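Local coordinates for protein 16S rRNA aminocarboxypropyltransferase (Vulcanisaeta distributa, PDB 5APG) that probably transfers the 3-amino-3-carboxypropyl group of S-adenosylmethionine to an N1-methylpseudouridine of 16S ribosomal RNA, completing a hypermodified nucleoside, at residues A37-S40 and G41-I44; P52-P55 and S56-V59; R75-D78 and V79-F83. One frame throughout, in Å; residues are numbered along the deposited sequence.

Contact 1: residues A37-S40 and G41-I44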
loop_
_atom_site.group_PDB
_atom_site.type_symbol
_atom_site.label_atom_id
_atom_site.label_comp_id
_atom_site.label_asym_id
_atom_site.label_seq_id
_atom_site.Cartn_x
_atom_site.Cartn_y
_atom_site.Cartn_z
ATOM N N ALA A 37 -16.569 -8.675 2.928
ATOM C CA ALA A 37 -16.841 -8.730 1.494
ATOM C C ALA A 37 -15.557 -8.718 0.661
ATOM O O ALA A 37 -15.587 -9.015 -0.535
ATOM C CB ALA A 37 -17.750 -7.574 1.085
ATOM N N LEU A 38 -14.438 -8.356 1.281
ATOM C CA LEU A 38 -13.143 -8.449 0.613
ATOM C C LEU A 38 -12.863 -9.921 0.315
ATOM O O LEU A 38 -13.252 -10.792 1.087
ATOM C CB LEU A 38 -12.032 -7.838 1.473
ATOM C CG LEU A 38 -12.037 -6.321 1.692
ATOM C CD1 LEU A 38 -11.065 -5.944 2.802
ATOM C CD2 LEU A 38 -11.689 -5.572 0.405
ATOM N N PRO A 39 -12.215 -10.211 -0.821
ATOM C CA PRO A 39 -12.017 -11.614 -1.219
ATOM C C PRO A 39 -11.083 -12.398 -0.293
ATOM O O PRO A 39 -9.960 -11.973 -0.041
ATOM C CB PRO A 39 -11.408 -11.499 -2.625
ATOM C CG PRO A 39 -10.851 -10.112 -2.699
ATOM C CD PRO A 39 -11.763 -9.269 -1.858
ATOM N N SER A 40 -11.551 -13.538 0.207
ATOM C CA SER A 40 -10.713 -14.408 1.029
ATOM C C SER A 40 -9.548 -14.964 0.215
ATOM O O SER A 40 -9.698 -15.276 -0.965
ATOM C CB SER A 40 -11.535 -15.559 1.616
ATOM O OG SER A 40 -12.419 -15.096 2.619
ATOM N N GLY A 41 -8.383 -15.079 0.842
ATOM C CA GLY A 41 -7.233 -15.650 0.170
ATOM C C GLY A 41 -6.531 -14.664 -0.743
ATOM O O GLY A 41 -5.577 -15.020 -1.430
ATOM N N SER A 42 -7.007 -13.423 -0.757
ATOM C CA SER A 42 -6.344 -12.372 -1.516
ATOM C C SER A 42 -5.146 -11.848 -0.734
ATOM O O SER A 42 -5.040 -12.066 0.472
ATOM C CB SER A 42 -7.308 -11.220 -1.824
ATOM O OG SER A 42 -7.819 -10.632 -0.635
ATOM N N ILE A 43 -4.240 -11.173 -1.431
ATOM C CA ILE A 43 -3.256 -10.329 -0.768
ATOM C C ILE A 43 -3.985 -9.143 -0.153
ATOM O O ILE A 43 -4.746 -8.464 -0.844
ATOM C CB ILE A 43 -2.179 -9.795 -1.747
ATOM C CG1 ILE A 43 -1.438 -10.941 -2.440
ATOM C CG2 ILE A 43 -1.201 -8.873 -1.020
ATOM C CD1 ILE A 43 -0.585 -11.766 -1.494
ATOM N N ILE A 44 -3.768 -8.884 1.135
ATOM C CA ILE A 44 -4.234 -7.623 1.694
ATOM C C ILE A 44 -3.034 -6.800 2.138
ATOM O O ILE A 44 -2.139 -7.284 2.843
ATOM C CB ILE A 44 -5.245 -7.805 2.871
ATOM C CG1 ILE A 44 -5.958 -6.476 3.153
ATOM C CG2 ILE A 44 -4.574 -8.332 4.153
ATOM C CD1 ILE A 44 -7.101 -6.581 4.153
#
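The carbonyl oxygen of Pro39 is gripped twice by Ser42, by its hydroxyl and by its backbone N-H. The hydroxyl bond is the shorter of the two: Ser42 OG donates to Pro39 O over 2.6 Å, lying in the carbonyl plane with a C=O...OG angle of 153°. The amide bond is weak, Ser42 N standing 3.4 Å from Pro39 O. What brings the hydroxyl there is the first torsion of Ser42, 60°, which sets OG between its own backbone N and carbonyl carbon and turns it back across the bend. That hydroxyl also bonds to Ser67 OG of strand 66-70, so the buried oxygen links the bend to the sheet. The proline ring packs alongside, its CG 3.8 Å from Ser42 CB.

The backbone torsions identify a type II beta turn from Pro39 to Ser42, with Ser40 and Gly41 at its two inner positions. Gly41 has a phi of 80°, a positive value that by itself favours glycine, and a CB here would come against Ser40 O. The turn leads the loop after strand 30-32 into strand 43-45 of the parallel sheet. Ser40 OG is hydrogen-bonded to Lys87 NZ, a partner it shares with Leu38 O.

An apolar contact bridges the wider end of the bend. Leu38 CD1 meets Ile44 CD1 at 4.2 Å, methyl to methyl, the Ile44 side chain reaching back in an extended form from CA through CG1 to CD1. Leu38 also packs on Phe6 and Tyr8 of strand 5-9, while Ile44 leans on Ser67 and Phe88.

Contact 2: residues P52-P55 and S56-V59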
loop_
_atom_site.group_PDB
_atom_site.type_symbol
_atom_site.label_atom_id
_atom_site.label_comp_id
_atom_site.label_asym_id
_atom_site.label_seq_id
_atom_site.Cartn_x
_atom_site.Cartn_y
_atom_site.Cartn_z
ATOM N N PRO A 52 7.003 -8.321 4.251
ATOM C CA PRO A 52 6.919 -7.461 3.066
ATOM C C PRO A 52 6.430 -8.187 1.818
ATOM O O PRO A 52 6.732 -9.366 1.598
ATOM C CB PRO A 52 8.363 -6.988 2.877
ATOM C CG PRO A 52 9.188 -8.107 3.422
ATOM C CD PRO A 52 8.390 -8.716 4.555
ATOM N N LEU A 53 5.674 -7.454 1.004
ATOM C CA LEU A 53 5.248 -7.915 -0.311
ATOM C C LEU A 53 6.457 -8.211 -1.189
ATOM O O LEU A 53 7.426 -7.460 -1.175
ATOM C CB LEU A 53 4.364 -6.856 -0.975
ATOM C CG LEU A 53 3.592 -7.256 -2.230
ATOM C CD1 LEU A 53 2.347 -8.055 -1.856
ATOM C CD2 LEU A 53 3.236 -6.015 -3.050
ATOM N N THR A 54 6.394 -9.298 -1.951
ATOM C CA THR A 54 7.468 -9.672 -2.870
ATOM C C THR A 54 6.885 -9.952 -4.261
ATOM O O THR A 54 5.682 -10.161 -4.388
ATOM C CB THR A 54 8.244 -10.912 -2.363
ATOM O OG1 THR A 54 7.335 -11.998 -2.155
ATOM C CG2 THR A 54 8.974 -10.594 -1.059
ATOM N N PRO A 55 7.733 -9.949 -5.308
ATOM C CA PRO A 55 7.236 -10.195 -6.668
ATOM C C PRO A 55 6.428 -11.483 -6.810
ATOM O O PRO A 55 5.457 -11.506 -7.564
ATOM C CB PRO A 55 8.523 -10.279 -7.495
ATOM C CG PRO A 55 9.468 -9.391 -6.780
ATOM C CD PRO A 55 9.160 -9.574 -5.313
ATOM N N SER A 56 6.805 -12.531 -6.081
ATOM C CA SER A 56 6.139 -13.820 -6.233
ATOM C C SER A 56 4.702 -13.804 -5.709
ATOM O O SER A 56 3.933 -14.718 -5.991
ATOM C CB SER A 56 6.944 -14.927 -5.538
ATOM O OG SER A 56 7.241 -14.583 -4.196
ATOM N N ASP A 57 4.336 -12.762 -4.962
ATOM C CA ASP A 57 2.943 -12.580 -4.540
ATOM C C ASP A 57 2.015 -12.272 -5.721
ATOM O O ASP A 57 0.787 -12.300 -5.581
ATOM C CB ASP A 57 2.830 -11.464 -3.493
ATOM C CG ASP A 57 3.501 -11.828 -2.173
ATOM O OD1 ASP A 57 3.492 -13.024 -1.810
ATOM O OD2 ASP A 57 4.044 -10.925 -1.502
ATOM N N ARG A 58 2.602 -11.971 -6.878
ATOM C CA ARG A 58 1.834 -11.765 -8.112
ATOM C C ARG A 58 0.832 -12.893 -8.387
ATOM O O ARG A 58 -0.302 -12.644 -8.804
ATOM C CB ARG A 58 2.779 -11.634 -9.309
ATOM C CG ARG A 58 2.067 -11.492 -10.648
ATOM C CD ARG A 58 3.054 -11.594 -11.806
ATOM N NE ARG A 58 2.384 -11.507 -13.103
ATOM C CZ ARG A 58 2.340 -10.411 -13.851
ATOM N NH1 ARG A 58 2.936 -9.298 -13.438
ATOM N NH2 ARG A 58 1.706 -10.426 -15.018
ATOM N N VAL A 59 1.256 -14.132 -8.156
ATOM C CA VAL A 59 0.426 -15.291 -8.473
ATOM C C VAL A 59 -0.889 -15.264 -7.688
ATOM O O VAL A 59 -1.945 -15.605 -8.222
ATOM C CB VAL A 59 1.186 -16.620 -8.209
ATOM C CG1 VAL A 59 1.657 -16.712 -6.767
ATOM C CG2 VAL A 59 0.320 -17.815 -8.559
HETATM O O HOH W 1 5.796 -11.702 0.327
#
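The turn that leads into helix 58-63 is tied together by two bonds between Thr54 and Asp57. Thr54 N donates to Asp57 OD2 over 2.9 Å with an N-H...O angle of 171°, nearly straight, although the donor comes from above the carboxylate plane. This is one half of a capping box; the return bond runs to the main chain instead, Asp57 N meeting the carbonyl Thr54 O at 3.0 Å, again from above the carbonyl plane. With CG opposite its carbonyl carbon (chi1 -67°), the Asp57 side chain folds back over the preceding loop to meet the Thr54 amide.

As the chain begins to wind, Arg58 N follows with a bond of 3.0 Å to Pro55 O. Both amide bonds to carbonyl oxygens span three residues, as in a tight turn of 3-10 type, at the approach to helix 58-63.

A water completes the polar arrangement: it donates to Asp57 OD2 at 2.6 Å and to Pro52 O, and accepts from Thr54 OG1 at 2.9 Å. The same carboxylate oxygen thus receives two hydrogen bonds, with Arg91 only a long, weak ion partner.

Leu53 supplies an apolar flank, its CD1 lying 3.4 Å from Asp57 OD2 and 3.8 Å from Asp57 CB. Arg58 instead extends away from the turn to Glu62, Met123 O and the Phe125 ring.

Contact 3: residues R75-D78 and V79-F83. With EEM ([(3S)-3-amino-4-hydroxy-4-oxo-butyl]-[[(2S,3S,4R,5R)-5-(6-aminopurin-9-yl)-3,4-dihydroxy-oxolan-2-yl]methyl]-methyl-selanium), chain D.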
loop_
_atom_site.group_PDB
_atom_site.type_symbol
_atom_site.label_atom_id
_atom_site.label_comp_id
_atom_site.label_asym_id
_atom_site.label_seq_id
_atom_site.Cartn_x
_atom_site.Cartn_y
_atom_site.Cartn_z
ATOM N N ARG A 75 -6.282 5.980 12.577
ATOM C CA ARG A 75 -7.036 4.780 12.941
ATOM C C ARG A 75 -6.439 3.488 12.380
ATOM O O ARG A 75 -6.890 2.398 12.730
ATOM C CB ARG A 75 -8.489 4.894 12.467
ATOM C CG ARG A 75 -9.330 5.911 13.220
ATOM C CD ARG A 75 -10.747 5.387 13.396
ATOM N NE ARG A 75 -10.746 4.075 14.041
ATOM C CZ ARG A 75 -11.765 3.223 14.014
ATOM N NH1 ARG A 75 -12.880 3.537 13.366
ATOM N NH2 ARG A 75 -11.669 2.052 14.631
ATOM N N ALA A 76 -5.438 3.612 11.512
ATOM C CA ALA A 76 -4.953 2.480 10.720
ATOM C C ALA A 76 -4.484 1.290 11.558
ATOM O O ALA A 76 -4.802 0.144 11.242
ATOM C CB ALA A 76 -3.834 2.932 9.794
ATOM N N VAL A 77 -3.730 1.552 12.620
ATOM C CA VAL A 77 -3.211 0.460 13.437
ATOM C C VAL A 77 -4.355 -0.288 14.110
ATOM O O VAL A 77 -4.434 -1.510 14.031
ATOM C CB VAL A 77 -2.218 0.958 14.505
ATOM C CG1 VAL A 77 -1.753 -0.199 15.371
ATOM C CG2 VAL A 77 -1.028 1.633 13.840
ATOM N N ASP A 78 -5.254 0.451 14.749
ATOM C CA ASP A 78 -6.389 -0.155 15.436
ATOM C C ASP A 78 -7.249 -0.998 14.492
ATOM O O ASP A 78 -7.649 -2.112 14.829
ATOM C CB ASP A 78 -7.248 0.925 16.094
ATOM C CG ASP A 78 -8.392 0.345 16.896
ATOM O OD1 ASP A 78 -8.132 -0.186 17.996
ATOM O OD2 ASP A 78 -9.548 0.417 16.427
ATOM N N VAL A 79 -7.518 -0.469 13.305
ATOM C CA VAL A 79 -8.391 -1.147 12.350
ATOM C C VAL A 79 -7.770 -2.440 11.823
ATOM O O VAL A 79 -8.418 -3.490 11.814
ATOM C CB VAL A 79 -8.737 -0.224 11.164
ATOM C CG1 VAL A 79 -9.388 -1.018 10.035
ATOM C CG2 VAL A 79 -9.637 0.912 11.631
ATOM N N HIS A 80 -6.514 -2.372 11.394
ATOM C CA HIS A 80 -5.859 -3.548 10.831
ATOM C C HIS A 80 -5.599 -4.627 11.880
ATOM O O HIS A 80 -5.700 -5.814 11.586
ATOM C CB HIS A 80 -4.547 -3.165 10.150
ATOM C CG HIS A 80 -4.730 -2.467 8.838
ATOM N ND1 HIS A 80 -4.922 -1.106 8.737
ATOM C CD2 HIS A 80 -4.764 -2.948 7.571
ATOM C CE1 HIS A 80 -5.065 -0.777 7.464
ATOM N NE2 HIS A 80 -4.969 -1.876 6.737
ATOM N N THR A 81 -5.269 -4.224 13.102
ATOM C CA THR A 81 -4.928 -5.205 14.128
ATOM C C THR A 81 -6.167 -5.925 14.658
ATOM O O THR A 81 -6.094 -7.093 15.041
ATOM C CB THR A 81 -4.173 -4.559 15.311
ATOM O OG1 THR A 81 -4.946 -3.483 15.854
ATOM C CG2 THR A 81 -2.819 -4.029 14.859
ATOM N N LYS A 82 -7.306 -5.243 14.667
ATOM C CA LYS A 82 -8.493 -5.809 15.300
ATOM C C LYS A 82 -9.461 -6.506 14.342
ATOM O O LYS A 82 -10.254 -7.336 14.779
ATOM C CB LYS A 82 -9.247 -4.719 16.073
ATOM C CG LYS A 82 -8.480 -4.163 17.267
ATOM C CD LYS A 82 -9.414 -3.606 18.336
ATOM C CE LYS A 82 -10.323 -2.518 17.786
ATOM N NZ LYS A 82 -11.000 -1.766 18.882
ATOM N N PHE A 83 -9.405 -6.199 13.049
ATOM C CA PHE A 83 -10.468 -6.673 12.160
ATOM C C PHE A 83 -10.058 -7.576 10.994
ATOM O O PHE A 83 -10.917 -8.006 10.226
ATOM C CB PHE A 83 -11.240 -5.473 11.609
ATOM C CG PHE A 83 -11.906 -4.645 12.671
ATOM C CD1 PHE A 83 -13.121 -5.038 13.210
ATOM C CD2 PHE A 83 -11.322 -3.476 13.129
ATOM C CE1 PHE A 83 -13.739 -4.283 14.190
ATOM C CE2 PHE A 83 -11.935 -2.712 14.108
ATOM C CZ PHE A 83 -13.145 -3.117 14.640
HETATM C C2 EEM D . 1.144 -1.482 3.433
HETATM N N3 EEM D . 0.083 -0.828 3.069
HETATM C C4 EEM D . 0.115 0.490 2.980
HETATM C "C1'" EEM D . -2.166 1.179 2.152
HETATM C "C2'" EEM D . -2.941 0.606 3.365
HETATM C "C3'" EEM D . -3.474 1.754 3.937
HETATM C "C4'" EEM D . -3.786 2.645 2.980
HETATM C "C5'" EEM D . -3.503 4.060 3.326
HETATM O O EEM D . -4.910 8.003 0.272
HETATM C C EEM D . -5.500 8.649 1.093
HETATM O OXT EEM D . -6.436 9.359 0.765
HETATM C CA EEM D . -5.125 8.556 2.555
HETATM N N EEM D . -5.851 9.570 3.267
HETATM C CB EEM D . -5.506 7.152 3.002
HETATM C CG EEM D . -4.907 6.729 4.327
HETATM SE SE EEM D . -4.902 4.755 4.498
HETATM C CE EEM D . -4.370 4.236 6.286
HETATM O "O4'" EEM D . -2.692 2.295 1.859
HETATM O "O3'" EEM D . -4.546 1.452 4.914
HETATM O "O2'" EEM D . -3.995 -0.129 2.733
HETATM N N9 EEM D . -0.783 1.428 2.645
HETATM C C8 EEM D . -0.162 2.586 2.747
HETATM N N7 EEM D . 1.081 2.435 3.144
HETATM C C5 EEM D . 1.303 1.118 3.297
HETATM N N1 EEM D . 2.299 -0.933 3.747
HETATM C C6 EEM D . 2.437 0.359 3.701
HETATM N N6 EEM D . 3.654 0.978 4.047
#
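Two carbonyl oxygens each receive a backbone and a side-chain hydrogen bond from the residue four positions on. Ala76 O takes His80 N at 3.0 Å and His80 ND1 at 2.8 Å, the two donors approaching from opposite faces of the carbonyl plane. The oxygen lies in the imidazole plane, which fixes the ring's rotation and identifies ND1 as a proton carrier. Val77 O similarly accepts the Thr81 amide; Thr81 OG1 donates to Val77 O at 2.7 Å, folded back toward the preceding turn by a chi1 of 56°.

The charged contacts centre on Asp78. Its OD2 meets Arg75 NH2 at 3.2 Å, in the guanidinium plane and on the anti side of the carboxylate, while OD1 makes a salt bridge to Lys82 NZ at 3.4 Å. With an alanine in place of Asp78, Arg75 and Lys82 would probably lose their shared counter-charge, leaving the lysine end freer to turn.

Among the packing contacts, Val79 CG2 sits over one guanidinium face of Arg75, displaced toward its rim, 3.8 Å from NH2. Val77 CG1 touches Thr81 CG2.

Ligand contacts come from the Ala76 and His80 side: Ala76 CB is 3.8 Å from the selenium-bound methyl CE of EEM, and His80 CE1 is 3.4 Å from the ribose O3', near the ring plane. Helix 73-83 thus lines the S-adenosylmethionine pocket of this SPOUT-fold transferase, here holding the selenium analogue, with one side and carries its salt-bridge network on another.

How the contacts relate
The three contacts follow one another along the chain, and only contacts 1 and 2 touch. Ile43 joins them: its CG2 lies 3.7 Å from Leu53 CD1 and its CD1 4.0 Å from Asp57 CB, so strand 43-45 packs against the turn before the next helix. Contact 3 stands apart, its nearest atoms about 6 Å from contact 1 and about 13 Å from contact 2. It alone reaches EEM directly. The others approach the pocket through Ile69 and Leu93, which bind S-adenosylmethionine: the side chain of Ile44 is about 7 Å from EEM and about 4 Å from that of Ile69, and the side chain of Leu53 about 4 Å from that of Leu93.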